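PDB 3SK9: CRISPR-associated endonuclease/helicase Cas3 from Thermus thermophilus HB8, which cuts single-stranded DNA in CRISPR immunity through the metal-dependent HD nuclease domain and carries a helicase domain in the full-length protein. Local coordinates for residues H29-L41 with L64-L76. Residues are numbered along the deposited sequence; the frame is centred on the assembly and turned at random.
Sequences HMLDTAAVALAVL and LAWAAALVGLHDL
Ala34 and Gly72 mark the place where the two segments come nearest, their CA atoms 4.3 Å apart. Small residues make this possible: the axes of helices 29-41 and 64-71 approach to 7.6 Å while running roughly antiparallel at 144°. The methyl of Ala34 rests over the backbone of the partner helix, its CB 3.4 Å from Ala68 O, and the bare CA of Gly72 lies 4.0 Å from Ala34 N. One turn on, the CB of Ala37 sits between Val71 CG1, at 3.7 Å, and the CA of Ala68, while Ala68 in turn pushes its methyl against Leu38 CB. Where the axes draw apart, leucines take over from alanines: Leu41 presses CD1 against both Leu64 O and the methyl of Ala67, and Leu38 reaches Leu64 with CD1 because its CG lies anti to the backbone N (chi1 -173°). At the other end Met30 passes the carbonyl of Gly72 and bends at chi3 (67°), which brings CE to 3.5 Å from Leu73 CD2, near helix 165-181.

Beyond the turns that follow Val71 the contact becomes polar. The His29 ring meets the Asp75 carboxylate obliquely, NE2 3.1 Å from OD2, and NE2 is hydrogen-bonded to Asp210. His74 ND1 donates to Asp75 OD1 from above the carboxylate plane, and Lys78 forms a salt bridge with OD2. The contact thus passes from an apolar interface of small residues to a polar cluster of His29, His74 and Asp75, which together with Asp210 is suited to holding the divalent cation of the HD nuclease.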
ATOM      1  N   HIS A  29      -2.972  -0.317  -9.572  1.00 16.80           N
ATOM      2  CA  HIS A  29      -1.994   0.485  -8.869  1.00 18.97           C
ATOM      3  C   HIS A  29      -1.672  -0.153  -7.521  1.00 21.72           C
ATOM      4  O   HIS A  29      -0.526  -0.172  -7.094  1.00 17.62           O
ATOM      5  CB  HIS A  29      -2.508   1.907  -8.659  1.00 21.51           C
ATOM      6  CG  HIS A  29      -1.541   2.767  -7.908  1.00 21.33           C
ATOM      7  ND1 HIS A  29      -0.324   3.136  -8.425  1.00 28.78           N
ATOM      8  CD2 HIS A  29      -1.599   3.299  -6.664  1.00 30.33           C
ATOM      9  CE1 HIS A  29       0.331   3.866  -7.537  1.00 29.55           C
ATOM     10  NE2 HIS A  29      -0.422   3.983  -6.460  1.00 27.43           N
ATOM     11  N   MET A  30      -2.677  -0.682  -6.837  1.00 15.06           N
ATOM     12  CA  MET A  30      -2.427  -1.305  -5.509  1.00 14.72           C
ATOM     13  C   MET A  30      -1.562  -2.558  -5.646  1.00 18.82           C
ATOM     14  O   MET A  30      -0.631  -2.806  -4.855  1.00 17.97           O
ATOM     15  CB  MET A  30      -3.765  -1.644  -4.794  1.00 17.88           C
ATOM     16  CG  MET A  30      -4.597  -0.414  -4.284  1.00 24.07           C
ATOM     17  SD  MET A  30      -6.329  -0.934  -3.873  1.00 28.85           S
ATOM     18  CE  MET A  30      -6.031  -1.997  -2.469  1.00 44.38           C
ATOM     19  N   LEU A  31      -1.824  -3.353  -6.673  1.00 18.68           N
ATOM     20  CA  LEU A  31      -1.028  -4.570  -6.848  1.00 18.75           C
ATOM     21  C   LEU A  31       0.402  -4.232  -7.307  1.00 17.91           C
ATOM     22  O   LEU A  31       1.386  -4.921  -6.902  1.00 20.59           O
ATOM     23  CB  LEU A  31      -1.697  -5.516  -7.829  1.00 16.37           C
ATOM     24  CG  LEU A  31      -2.988  -6.182  -7.359  1.00 18.03           C
ATOM     25  CD1 LEU A  31      -3.671  -6.898  -8.553  1.00 19.83           C
ATOM     26  CD2 LEU A  31      -2.725  -7.157  -6.210  1.00 20.10           C
ATOM     27  N   ASP A  32       0.538  -3.180  -8.115  1.00 17.32           N
ATOM     28  CA  ASP A  32       1.881  -2.738  -8.539  1.00 19.55           C
ATOM     29  C   ASP A  32       2.703  -2.306  -7.311  1.00 20.32           C
ATOM     30  O   ASP A  32       3.908  -2.569  -7.239  1.00 17.33           O
ATOM     31  CB  ASP A  32       1.813  -1.519  -9.479  1.00 18.11           C
ATOM     32  CG  ASP A  32       1.241  -1.877 -10.869  1.00 18.42           C
ATOM     33  OD1 ASP A  32       1.185  -3.080 -11.168  1.00 22.03           O
ATOM     34  OD2 ASP A  32       0.878  -0.943 -11.606  1.00 20.65           O
ATOM     35  N   THR A  33       2.041  -1.569  -6.423  1.00 17.12           N
ATOM     36  CA  THR A  33       2.690  -1.052  -5.198  1.00 16.40           C
ATOM     37  C   THR A  33       3.133  -2.225  -4.338  1.00 17.28           C
ATOM     38  O   THR A  33       4.233  -2.261  -3.802  1.00 17.87           O
ATOM     39  CB  THR A  33       1.713  -0.111  -4.405  1.00 17.52           C
ATOM     40  OG1 THR A  33       1.379   1.006  -5.248  1.00 18.43           O
ATOM     41  CG2 THR A  33       2.384   0.419  -3.094  1.00 17.62           C
ATOM     42  N   ALA A  34       2.251  -3.190  -4.150  1.00 18.14           N
ATOM     43  CA  ALA A  34       2.623  -4.416  -3.403  1.00 19.60           C
ATOM     44  C   ALA A  34       3.775  -5.168  -4.068  1.00 22.00           C
ATOM     45  O   ALA A  34       4.640  -5.713  -3.369  1.00 18.08           O
ATOM     46  CB  ALA A  34       1.404  -5.370  -3.276  1.00 16.49           C
ATOM     47  N   ALA A  35       3.797  -5.199  -5.394  1.00 18.22           N
ATOM     48  CA  ALA A  35       4.835  -5.922  -6.131  1.00 17.89           C
ATOM     49  C   ALA A  35       6.194  -5.222  -5.930  1.00 18.76           C
ATOM     50  O   ALA A  35       7.214  -5.889  -5.740  1.00 19.27           O
ATOM     51  CB  ALA A  35       4.474  -6.030  -7.655  1.00 18.62           C
ATOM     52  N   VAL A  36       6.192  -3.884  -5.963  1.00 17.84           N
ATOM     53  CA  VAL A  36       7.454  -3.148  -5.706  1.00 18.07           C
ATOM     54  C   VAL A  36       7.900  -3.409  -4.266  1.00 16.43           C
ATOM     55  O   VAL A  36       9.110  -3.629  -4.003  1.00 18.48           O
ATOM     56  CB  VAL A  36       7.289  -1.628  -5.913  1.00 17.45           C
ATOM     57  CG1 VAL A  36       8.556  -0.852  -5.470  1.00 15.01           C
ATOM     58  CG2 VAL A  36       6.951  -1.311  -7.420  1.00 18.19           C
ATOM     59  N   ALA A  37       6.953  -3.352  -3.315  1.00 14.73           N
ATOM     60  CA  ALA A  37       7.299  -3.598  -1.904  1.00 18.14           C
ATOM     61  C   ALA A  37       7.943  -4.979  -1.738  1.00 18.86           C
ATOM     62  O   ALA A  37       8.947  -5.115  -1.057  1.00 17.87           O
ATOM     63  CB  ALA A  37       6.030  -3.500  -1.010  1.00 19.10           C
ATOM     64  N   LEU A  38       7.331  -6.011  -2.337  1.00 17.78           N
ATOM     65  CA  LEU A  38       7.846  -7.368  -2.191  1.00 22.46           C
ATOM     66  C   LEU A  38       9.243  -7.473  -2.824  1.00 19.26           C
ATOM     67  O   LEU A  38      10.192  -8.041  -2.231  1.00 21.27           O
ATOM     68  CB  LEU A  38       6.862  -8.370  -2.802  1.00 22.96           C
ATOM     69  CG  LEU A  38       7.223  -9.844  -2.543  1.00 34.34           C
ATOM     70  CD1 LEU A  38       7.494 -10.078  -1.036  1.00 24.06           C
ATOM     71  CD2 LEU A  38       6.124 -10.785  -3.041  1.00 34.81           C
ATOM     72  N   ALA A  39       9.406  -6.851  -3.989  1.00 17.92           N
ATOM     73  CA  ALA A  39      10.702  -6.929  -4.692  1.00 19.32           C
ATOM     74  C   ALA A  39      11.807  -6.223  -3.928  1.00 20.81           C
ATOM     75  O   ALA A  39      12.932  -6.730  -3.797  1.00 22.77           O
ATOM     76  CB  ALA A  39      10.582  -6.370  -6.121  1.00 28.63           C
ATOM     77  N   VAL A  40      11.512  -5.034  -3.441  1.00 17.92           N
ATOM     78  CA  VAL A  40      12.537  -4.335  -2.681  1.00 23.58           C
ATOM     79  C   VAL A  40      12.829  -5.012  -1.294  1.00 17.68           C
ATOM     80  O   VAL A  40      13.977  -5.060  -0.920  1.00 18.45           O
ATOM     81  CB  VAL A  40      12.409  -2.773  -2.614  1.00 34.01           C
ATOM     82  CG1 VAL A  40      11.289  -2.326  -1.773  1.00 27.23           C
ATOM     83  CG2 VAL A  40      13.747  -2.222  -2.032  1.00 47.35           C
ATOM     84  N   LEU A  41      11.842  -5.609  -0.595  1.00 14.33           N
ATOM     85  CA  LEU A  41      12.119  -6.363   0.649  1.00 16.11           C
ATOM     86  C   LEU A  41      13.049  -7.559   0.370  1.00 24.28           C
ATOM     87  O   LEU A  41      13.906  -7.889   1.176  1.00 19.01           O
ATOM     88  CB  LEU A  41      10.828  -6.867   1.335  1.00 15.82           C
ATOM     89  CG  LEU A  41       9.985  -5.738   1.989  1.00 19.74           C
ATOM     90  CD1 LEU A  41       8.591  -6.280   2.403  1.00 20.97           C
ATOM     91  CD2 LEU A  41      10.775  -5.093   3.195  1.00 25.58           C
ATOM     92  N   LEU A  64       7.273 -10.873   4.883  1.00 23.30           N
ATOM     93  CA  LEU A  64       7.437  -9.974   3.736  1.00 21.95           C
ATOM     94  C   LEU A  64       6.138  -9.891   2.903  1.00 21.51           C
ATOM     95  O   LEU A  64       5.769  -8.816   2.417  1.00 19.91           O
ATOM     96  CB  LEU A  64       8.615 -10.385   2.866  1.00 23.03           C
ATOM     97  CG  LEU A  64       9.965 -10.578   3.572  1.00 29.78           C
ATOM     98  CD1 LEU A  64      11.042 -10.896   2.506  1.00 30.56           C
ATOM     99  CD2 LEU A  64      10.395  -9.391   4.450  1.00 31.46           C
ATOM    100  N   ALA A  65       5.439 -11.011   2.749  1.00 20.98           N
ATOM    101  CA  ALA A  65       4.157 -10.995   2.060  1.00 26.63           C
ATOM    102  C   ALA A  65       3.122 -10.136   2.794  1.00 24.92           C
ATOM    103  O   ALA A  65       2.380  -9.405   2.137  1.00 20.25           O
ATOM    104  CB  ALA A  65       3.624 -12.433   1.858  1.00 25.87           C
ATOM    105  N   TRP A  66       3.040 -10.275   4.126  1.00 19.91           N
ATOM    106  CA  TRP A  66       2.198  -9.411   4.978  1.00 16.70           C
ATOM    107  C   TRP A  66       2.509  -7.912   4.777  1.00 21.77           C
ATOM    108  O   TRP A  66       1.606  -7.063   4.531  1.00 19.21           O
ATOM    109  CB  TRP A  66       2.385  -9.811   6.455  1.00 19.03           C
ATOM    110  CG  TRP A  66       1.992  -8.765   7.465  1.00 21.01           C
ATOM    111  CD1 TRP A  66       2.841  -8.037   8.293  1.00 25.10           C
ATOM    112  CD2 TRP A  66       0.661  -8.350   7.802  1.00 21.50           C
ATOM    113  NE1 TRP A  66       2.110  -7.193   9.083  1.00 27.10           N
ATOM    114  CE2 TRP A  66       0.773  -7.350   8.797  1.00 22.38           C
ATOM    115  CE3 TRP A  66      -0.608  -8.717   7.350  1.00 26.26           C
ATOM    116  CZ2 TRP A  66      -0.353  -6.734   9.371  1.00 27.09           C
ATOM    117  CZ3 TRP A  66      -1.732  -8.098   7.919  1.00 24.02           C
ATOM    118  CH2 TRP A  66      -1.585  -7.099   8.909  1.00 27.56           C
ATOM    119  N   ALA A  67       3.792  -7.575   4.839  1.00 20.68           N
ATOM    120  CA  ALA A  67       4.194  -6.178   4.711  1.00 15.41           C
ATOM    121  C   ALA A  67       3.913  -5.654   3.303  1.00 18.21           C
ATOM    122  O   ALA A  67       3.462  -4.508   3.127  1.00 19.28           O
ATOM    123  CB  ALA A  67       5.705  -5.999   5.068  1.00 20.50           C
ATOM    124  N   ALA A  68       4.179  -6.466   2.294  1.00 18.45           N
ATOM    125  CA  ALA A  68       3.899  -6.044   0.915  1.00 19.34           C
ATOM    126  C   ALA A  68       2.417  -5.755   0.678  1.00 19.44           C
ATOM    127  O   ALA A  68       2.067  -4.818  -0.021  1.00 18.63           O
ATOM    128  CB  ALA A  68       4.402  -7.147  -0.119  1.00 19.01           C
ATOM    129  N   ALA A  69       1.563  -6.628   1.180  1.00 17.36           N
ATOM    130  CA  ALA A  69       0.106  -6.472   1.013  1.00 18.84           C
ATOM    131  C   ALA A  69      -0.384  -5.205   1.740  1.00 19.65           C
ATOM    132  O   ALA A  69      -1.223  -4.453   1.220  1.00 22.71           O
ATOM    133  CB  ALA A  69      -0.597  -7.675   1.604  1.00 25.06           C
ATOM    134  N   LEU A  70       0.143  -4.968   2.929  1.00 19.72           N
ATOM    135  CA  LEU A  70      -0.253  -3.773   3.675  1.00 19.90           C
ATOM    136  C   LEU A  70       0.102  -2.539   2.863  1.00 19.41           C
ATOM    137  O   LEU A  70      -0.661  -1.585   2.758  1.00 22.82           O
ATOM    138  CB  LEU A  70       0.519  -3.702   5.000  1.00 20.25           C
ATOM    139  CG  LEU A  70       0.009  -4.362   6.263  1.00 29.89           C
ATOM    140  CD1 LEU A  70       1.079  -4.136   7.379  1.00 27.64           C
ATOM    141  CD2 LEU A  70      -1.391  -3.805   6.654  1.00 27.71           C
ATOM    142  N   VAL A  71       1.337  -2.516   2.370  1.00 17.15           N
ATOM    143  CA  VAL A  71       1.840  -1.355   1.621  1.00 15.00           C
ATOM    144  C   VAL A  71       1.000  -1.158   0.340  1.00 16.97           C
ATOM    145  O   VAL A  71       0.812  -0.019  -0.154  1.00 16.95           O
ATOM    146  CB  VAL A  71       3.313  -1.618   1.285  1.00 22.25           C
ATOM    147  CG1 VAL A  71       3.777  -0.788   0.124  1.00 28.90           C
ATOM    148  CG2 VAL A  71       4.173  -1.382   2.608  1.00 24.88           C
ATOM    149  N   GLY A  72       0.518  -2.256  -0.203  1.00 19.72           N
ATOM    150  CA  GLY A  72      -0.370  -2.134  -1.365  1.00 22.85           C
ATOM    151  C   GLY A  72      -1.632  -1.306  -1.089  1.00 22.57           C
ATOM    152  O   GLY A  72      -2.321  -0.884  -2.032  1.00 24.52           O
ATOM    153  N   LEU A  73      -1.972  -1.100   0.177  1.00 19.67           N
ATOM    154  CA  LEU A  73      -3.238  -0.415   0.501  1.00 19.93           C
ATOM    155  C   LEU A  73      -3.030   1.079   0.663  1.00 20.55           C
ATOM    156  O   LEU A  73      -3.977   1.781   1.026  1.00 19.93           O
ATOM    157  CB  LEU A  73      -3.849  -0.968   1.783  1.00 24.08           C
ATOM    158  CG  LEU A  73      -4.002  -2.504   1.790  1.00 25.76           C
ATOM    159  CD1 LEU A  73      -4.349  -2.923   3.180  1.00 33.79           C
ATOM    160  CD2 LEU A  73      -5.049  -2.931   0.789  1.00 27.94           C
ATOM    161  N   HIS A  74      -1.819   1.578   0.406  1.00 16.76           N
ATOM    162  CA  HIS A  74      -1.516   3.025   0.572  1.00 17.98           C
ATOM    163  C   HIS A  74      -2.567   3.927  -0.085  1.00 24.98           C
ATOM    164  O   HIS A  74      -2.916   4.959   0.470  1.00 23.12           O
ATOM    165  CB  HIS A  74      -0.112   3.291  -0.034  1.00 17.03           C
ATOM    166  CG  HIS A  74       0.436   4.688   0.122  1.00 23.99           C
ATOM    167  ND1 HIS A  74       0.250   5.668  -0.834  1.00 28.44           N
ATOM    168  CD2 HIS A  74       1.237   5.238   1.070  1.00 29.43           C
ATOM    169  CE1 HIS A  74       0.918   6.756  -0.487  1.00 29.24           C
ATOM    170  NE2 HIS A  74       1.514   6.529   0.674  1.00 26.29           N
ATOM    171  N   ASP A  75      -3.045   3.572  -1.279  1.00 18.96           N
ATOM    172  CA  ASP A  75      -3.978   4.466  -1.995  1.00 18.80           C
ATOM    173  C   ASP A  75      -5.410   3.976  -1.921  1.00 19.29           C
ATOM    174  O   ASP A  75      -6.237   4.359  -2.757  1.00 20.52           O
ATOM    175  CB  ASP A  75      -3.549   4.664  -3.477  1.00 19.44           C
ATOM    176  CG  ASP A  75      -2.422   5.701  -3.640  1.00 27.47           C
ATOM    177  OD1 ASP A  75      -1.843   6.214  -2.631  1.00 27.21           O
ATOM    178  OD2 ASP A  75      -2.112   6.013  -4.807  1.00 30.50           O
ATOM    179  N   LEU A  76      -5.719   3.148  -0.929  1.00 19.15           N
ATOM    180  CA  LEU A  76      -7.081   2.672  -0.763  1.00 17.92           C
ATOM    181  C   LEU A  76      -8.069   3.855  -0.553  1.00 22.01           C
ATOM    182  O   LEU A  76      -9.252   3.791  -0.943  1.00 22.46           O
ATOM    183  CB  LEU A  76      -7.163   1.702   0.421  1.00 17.70           C
ATOM    184  CG  LEU A  76      -8.569   1.149   0.629  1.00 20.29           C
ATOM    185  CD1 LEU A  76      -8.947   0.311  -0.595  1.00 22.76           C
ATOM    186  CD2 LEU A  76      -8.634   0.286   1.935  1.00 22.63           C
TER